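PDB 4WD2: aromatic-amino-acid transaminase TyrB from Burkholderia cenocepacia K56-2Valvano, which probably catalyses pyridoxal-phosphate-dependent transfer of amino groups between aromatic amino acids and 2-oxo acids. Local coordinates for residues R325-I333 and M383-V393. Sequence-based numbering, arbitrary orientation. Where two conformers were deposited one is given.
Sequences RIARMRQSI and MCVAGLNDSNV
A bend at chi3 (72°) carries the Arg325 guanidinium round to the 383-393 segment, while Met329, bent at chi2 (-61°), lays its sulfur against the same loop. The contact belongs to the class I/II aminotransferase fold: the long helix 309-338 packs on the connection from strand 382-384, through a 3-10 turn at 385-387, to the C-terminal helix 393-405. Arg325 NH2 donates to Leu388 O at 2.7 Å, the acceptor lying in the guanidinium plane and the donor in the carbonyl plane; NH1 adds a weak second bond to that oxygen. Arg325 NE is hydrogen-bonded to Tyr44 OH, which helps fix the rotation of the group. Met329 and Leu388 run antiparallel alongside one another, Met329 SD lying 3.9 Å from Leu388 CB and 3.6 Å from Asn389 CA. Val385 turns CG2 over one face of the Arg330 guanidinium, near its rim and not over its centre; the nitrogens of this group are bonded to Thr357, Tyr349, Gly354 and Phe356. At the solvent-exposed side, in one of its two conformers, the extended Arg328 forms a salt bridge with Asp390, NH1 lying 3.0 Å from OD1, so this link may not be constant. On the buried side, Val396 of the C-terminal helix touches both Ile333 and Leu388, and Ile333 CD1 meets Met383 CE tip to tip at 4.1 Å.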
ATOM      1  N   ARG A 325      12.244 -26.881  12.381  1.00 11.03           N
ATOM      2  CA  ARG A 325      11.844 -26.665  13.774  1.00 10.35           C
ATOM      3  C   ARG A 325      10.345 -26.898  13.952  1.00  8.83           C
ATOM      4  O   ARG A 325       9.928 -27.527  14.916  1.00 10.01           O
ATOM      5  CB  ARG A 325      12.215 -25.259  14.258  1.00 10.69           C
ATOM      6  CG  ARG A 325      12.295 -25.153  15.793  1.00 10.64           C
ATOM      7  CD  ARG A 325      12.332 -23.707  16.291  1.00 11.44           C
ATOM      8  NE  ARG A 325      11.042 -23.046  16.130  1.00 12.45           N
ATOM      9  CZ  ARG A 325      10.018 -23.182  16.966  1.00 11.41           C
ATOM     10  NH1 ARG A 325       8.883 -22.537  16.729  1.00  9.44           N
ATOM     11  NH2 ARG A 325      10.130 -23.963  18.040  1.00 11.14           N
ATOM     12  N   ILE A 326       9.538 -26.394  13.021  1.00  8.88           N
ATOM     13  CA  ILE A 326       8.100 -26.654  13.046  1.00  8.56           C
ATOM     14  C   ILE A 326       7.826 -28.163  12.963  1.00 10.22           C
ATOM     15  O   ILE A 326       7.003 -28.692  13.715  1.00 10.92           O
ATOM     16  CB  ILE A 326       7.363 -25.922  11.894  1.00 13.72           C
ATOM     17  CG1 ILE A 326       7.432 -24.403  12.092  1.00 13.86           C
ATOM     18  CG2 ILE A 326       5.901 -26.363  11.814  1.00 12.93           C
ATOM     19  CD1 ILE A 326       6.797 -23.608  10.978  1.00 15.08           C
ATOM     20  N   ALA A 327       8.523 -28.856  12.063  1.00  9.67           N
ATOM     21  CA  ALA A 327       8.322 -30.294  11.913  1.00 10.35           C
ATOM     22  C   ALA A 327       8.697 -31.038  13.192  1.00  9.29           C
ATOM     23  O   ALA A 327       8.037 -32.000  13.580  1.00  9.20           O
ATOM     24  CB  ALA A 327       9.116 -30.818  10.730  1.00 10.20           C
ATOM     25  N   ARG A 328       9.745 -30.574  13.865  1.00  9.96           N
ATOM     26  CA  ARG A 328      10.148 -31.148  15.145  0.68 10.53           C
ATOM     27  C   ARG A 328       9.066 -30.943  16.202  1.00  9.95           C
ATOM     28  O   ARG A 328       8.778 -31.836  16.997  1.00 10.90           O
ATOM     29  CB  ARG A 328      11.464 -30.539  15.625  0.68 11.39           C
ATOM     30  CG  ARG A 328      11.947 -31.128  16.932  0.68 13.12           C
ATOM     31  CD  ARG A 328      13.316 -30.616  17.338  0.68 13.90           C
ATOM     32  NE  ARG A 328      13.686 -31.142  18.648  0.68 15.31           N
ATOM     33  CZ  ARG A 328      13.550 -30.473  19.788  0.68 16.83           C
ATOM     34  NH1 ARG A 328      13.070 -29.242  19.778  0.68 16.88           N
ATOM     35  NH2 ARG A 328      13.902 -31.032  20.936  0.68 18.02           N
ATOM     36  N   MET A 329       8.450 -29.766  16.201  1.00  9.06           N
ATOM     37  CA  MET A 329       7.380 -29.491  17.160  1.00  9.66           C
ATOM     38  C   MET A 329       6.146 -30.336  16.858  1.00 10.30           C
ATOM     39  O   MET A 329       5.455 -30.788  17.771  1.00 12.86           O
ATOM     40  CB  MET A 329       7.014 -28.002  17.164  1.00  9.45           C
ATOM     41  CG  MET A 329       8.092 -27.101  17.765  1.00  9.60           C
ATOM     42  SD  MET A 329       8.464 -27.470  19.494  1.00 16.12           S
ATOM     43  CE  MET A 329       9.917 -28.521  19.359  1.00 16.06           C
ATOM     44  N   ARG A 330       5.864 -30.551  15.578  1.00  9.89           N
ATOM     45  CA  ARG A 330       4.749 -31.412  15.200  1.00 10.64           C
ATOM     46  C   ARG A 330       4.966 -32.819  15.751  1.00 10.57           C
ATOM     47  O   ARG A 330       4.064 -33.410  16.338  1.00 10.48           O
ATOM     48  CB  ARG A 330       4.575 -31.445  13.678  1.00 10.37           C
ATOM     49  CG  ARG A 330       3.989 -30.158  13.098  1.00 10.43           C
ATOM     50  CD  ARG A 330       3.691 -30.299  11.608  1.00  9.87           C
ATOM     51  NE  ARG A 330       3.029 -29.109  11.076  1.00 10.13           N
ATOM     52  CZ  ARG A 330       1.738 -28.837  11.249  1.00  9.30           C
ATOM     53  NH1 ARG A 330       0.970 -29.670  11.941  1.00  8.14           N
ATOM     54  NH2 ARG A 330       1.219 -27.731  10.738  1.00  9.70           N
ATOM     55  N   GLN A 331       6.174 -33.343  15.571  1.00  9.75           N
ATOM     56  CA  GLN A 331       6.491 -34.674  16.072  1.00 10.59           C
ATOM     57  C   GLN A 331       6.478 -34.709  17.606  1.00 10.58           C
ATOM     58  O   GLN A 331       5.984 -35.667  18.195  1.00  9.92           O
ATOM     59  CB  GLN A 331       7.846 -35.143  15.531  1.00 12.00           C
ATOM     60  CG  GLN A 331       8.115 -36.637  15.740  1.00 12.27           C
ATOM     61  CD  GLN A 331       7.222 -37.523  14.879  1.00 12.03           C
ATOM     62  OE1 GLN A 331       7.364 -37.563  13.653  1.00 12.54           O
ATOM     63  NE2 GLN A 331       6.289 -38.226  15.515  1.00 11.13           N
ATOM     64  N   SER A 332       6.992 -33.652  18.244  1.00 11.90           N
ATOM     65  CA  SER A 332       7.055 -33.583  19.704  1.00 11.83           C
ATOM     66  C   SER A 332       5.672 -33.552  20.336  1.00 11.81           C
ATOM     67  O   SER A 332       5.435 -34.248  21.324  1.00 12.20           O
ATOM     68  CB  SER A 332       7.854 -32.361  20.170  1.00 11.52           C
ATOM     69  OG  SER A 332       9.199 -32.422  19.725  1.00 13.46           O
ATOM     70  N   ILE A 333       4.760 -32.758  19.780  1.00 11.90           N
ATOM     71  CA  ILE A 333       3.409 -32.706  20.334  1.00 13.46           C
ATOM     72  C   ILE A 333       2.683 -34.021  20.029  1.00 14.02           C
ATOM     73  O   ILE A 333       1.980 -34.546  20.889  1.00 14.39           O
ATOM     74  CB  ILE A 333       2.589 -31.479  19.820  1.00 16.18           C
ATOM     75  CG1 ILE A 333       1.357 -31.256  20.704  1.00 16.68           C
ATOM     76  CG2 ILE A 333       2.173 -31.627  18.368  1.00 15.51           C
ATOM     77  CD1 ILE A 333       0.657 -29.958  20.437  1.00 16.08           C
ATOM     78  N   MET A 383      -4.497 -24.045  15.898  1.00 12.08           N
ATOM     79  CA  MET A 383      -3.315 -23.751  16.693  1.00 12.81           C
ATOM     80  C   MET A 383      -2.177 -23.317  15.768  1.00 11.68           C
ATOM     81  O   MET A 383      -2.034 -23.832  14.658  1.00 11.03           O
ATOM     82  CB  MET A 383      -2.901 -24.952  17.565  1.00 14.33           C
ATOM     83  CG  MET A 383      -2.062 -26.034  16.900  1.00 17.70           C
ATOM     84  SD  MET A 383      -0.962 -26.924  18.064  1.00 20.71           S
ATOM     85  CE  MET A 383      -1.933 -26.894  19.556  1.00 16.12           C
ATOM     86  N   CYS A 384      -1.399 -22.332  16.208  1.00 10.41           N
ATOM     87  CA  CYS A 384      -0.174 -21.996  15.509  1.00 10.81           C
ATOM     88  C   CYS A 384       0.960 -22.851  16.053  1.00 10.76           C
ATOM     89  O   CYS A 384       1.463 -22.602  17.150  1.00  9.54           O
ATOM     90  CB  CYS A 384       0.176 -20.515  15.652  1.00 11.68           C
ATOM     91  SG  CYS A 384       1.667 -20.091  14.719  1.00 15.34           S
ATOM     92  N   VAL A 385       1.353 -23.857  15.275  1.00 12.61           N
ATOM     93  CA  VAL A 385       2.417 -24.777  15.658  1.00 12.99           C
ATOM     94  C   VAL A 385       3.740 -24.045  15.907  1.00 13.06           C
ATOM     95  O   VAL A 385       4.547 -24.473  16.731  1.00 12.98           O
ATOM     96  CB  VAL A 385       2.619 -25.860  14.576  1.00 13.41           C
ATOM     97  CG1 VAL A 385       3.581 -26.936  15.056  1.00 14.28           C
ATOM     98  CG2 VAL A 385       1.281 -26.476  14.198  1.00 12.79           C
ATOM     99  N   ALA A 386       3.956 -22.932  15.209  1.00 11.76           N
ATOM    100  CA  ALA A 386       5.186 -22.158  15.378  1.00 11.87           C
ATOM    101  C   ALA A 386       5.285 -21.538  16.778  1.00 12.51           C
ATOM    102  O   ALA A 386       6.364 -21.124  17.207  1.00 14.94           O
ATOM    103  CB  ALA A 386       5.279 -21.076  14.311  1.00 12.33           C
ATOM    104  N   GLY A 387       4.163 -21.486  17.490  1.00 10.81           N
ATOM    105  CA  GLY A 387       4.151 -20.984  18.857  1.00 11.17           C
ATOM    106  C   GLY A 387       4.697 -21.979  19.867  1.00 12.79           C
ATOM    107  O   GLY A 387       4.905 -21.649  21.040  1.00 12.49           O
ATOM    108  N   LEU A 388       4.930 -23.204  19.400  1.00 13.16           N
ATOM    109  CA  LEU A 388       5.500 -24.268  20.218  1.00 12.19           C
ATOM    110  C   LEU A 388       7.024 -24.217  20.248  1.00 12.30           C
ATOM    111  O   LEU A 388       7.669 -24.001  19.227  1.00  9.64           O
ATOM    112  CB  LEU A 388       5.048 -25.636  19.698  1.00 11.56           C
ATOM    113  CG  LEU A 388       3.553 -25.947  19.770  1.00 11.22           C
ATOM    114  CD1 LEU A 388       3.230 -27.197  18.972  1.00 10.60           C
ATOM    115  CD2 LEU A 388       3.136 -26.123  21.217  1.00 12.31           C
ATOM    116  N   ASN A 389       7.594 -24.430  21.427  1.00 12.83           N
ATOM    117  CA  ASN A 389       9.034 -24.568  21.573  1.00 13.07           C
ATOM    118  C   ASN A 389       9.310 -25.529  22.716  1.00 12.99           C
ATOM    119  O   ASN A 389       8.376 -26.069  23.306  1.00 12.53           O
ATOM    120  CB  ASN A 389       9.699 -23.209  21.812  1.00 13.48           C
ATOM    121  CG  ASN A 389       9.017 -22.409  22.907  1.00 12.71           C
ATOM    122  OD1 ASN A 389       8.955 -22.845  24.051  1.00 14.14           O
ATOM    123  ND2 ASN A 389       8.507 -21.232  22.562  1.00 11.19           N
ATOM    124  N   ASP A 390      10.581 -25.750  23.038  1.00 14.57           N
ATOM    125  CA  ASP A 390      10.920 -26.703  24.091  1.00 15.41           C
ATOM    126  C   ASP A 390      10.369 -26.273  25.446  1.00 14.88           C
ATOM    127  O   ASP A 390      10.149 -27.106  26.318  1.00 13.70           O
ATOM    128  CB  ASP A 390      12.433 -26.896  24.179  1.00 17.12           C
ATOM    129  CG  ASP A 390      12.966 -27.793  23.088  1.00 20.19           C
ATOM    130  OD1 ASP A 390      12.216 -28.680  22.626  1.00 20.88           O
ATOM    131  OD2 ASP A 390      14.132 -27.611  22.688  1.00 21.86           O
ATOM    132  N   SER A 391      10.137 -24.975  25.619  1.00 15.00           N
ATOM    133  CA  SER A 391       9.647 -24.476  26.899  1.00 15.23           C
ATOM    134  C   SER A 391       8.180 -24.840  27.141  1.00 15.73           C
ATOM    135  O   SER A 391       7.746 -24.888  28.291  1.00 15.99           O
ATOM    136  CB  SER A 391       9.811 -22.958  26.994  1.00 15.90           C
ATOM    137  OG  SER A 391       8.721 -22.292  26.369  1.00 15.75           O
ATOM    138  N   ASN A 392       7.415 -25.104  26.080  1.00 13.97           N
ATOM    139  CA  ASN A 392       5.977 -25.305  26.265  1.00 14.20           C
ATOM    140  C   ASN A 392       5.331 -26.520  25.584  1.00 13.77           C
ATOM    141  O   ASN A 392       4.162 -26.813  25.843  1.00 14.92           O
ATOM    142  CB  ASN A 392       5.226 -24.041  25.819  1.00 14.83           C
ATOM    143  CG  ASN A 392       5.406 -23.731  24.337  1.00 14.60           C
ATOM    144  OD1 ASN A 392       5.589 -24.629  23.508  1.00 15.01           O
ATOM    145  ND2 ASN A 392       5.347 -22.447  23.998  1.00 13.82           N
ATOM    146  N   VAL A 393       6.057 -27.219  24.715  1.00 13.31           N
ATOM    147  CA  VAL A 393       5.427 -28.278  23.927  1.00 13.86           C
ATOM    148  C   VAL A 393       4.947 -29.435  24.820  1.00 14.02           C
ATOM    149  O   VAL A 393       3.915 -30.043  24.545  1.00 13.73           O
ATOM    150  CB  VAL A 393       6.375 -28.806  22.810  1.00 14.91           C
ATOM    151  CG1 VAL A 393       7.596 -29.501  23.391  1.00 15.61           C
ATOM    152  CG2 VAL A 393       5.620 -29.726  21.845  1.00 14.29           C
TER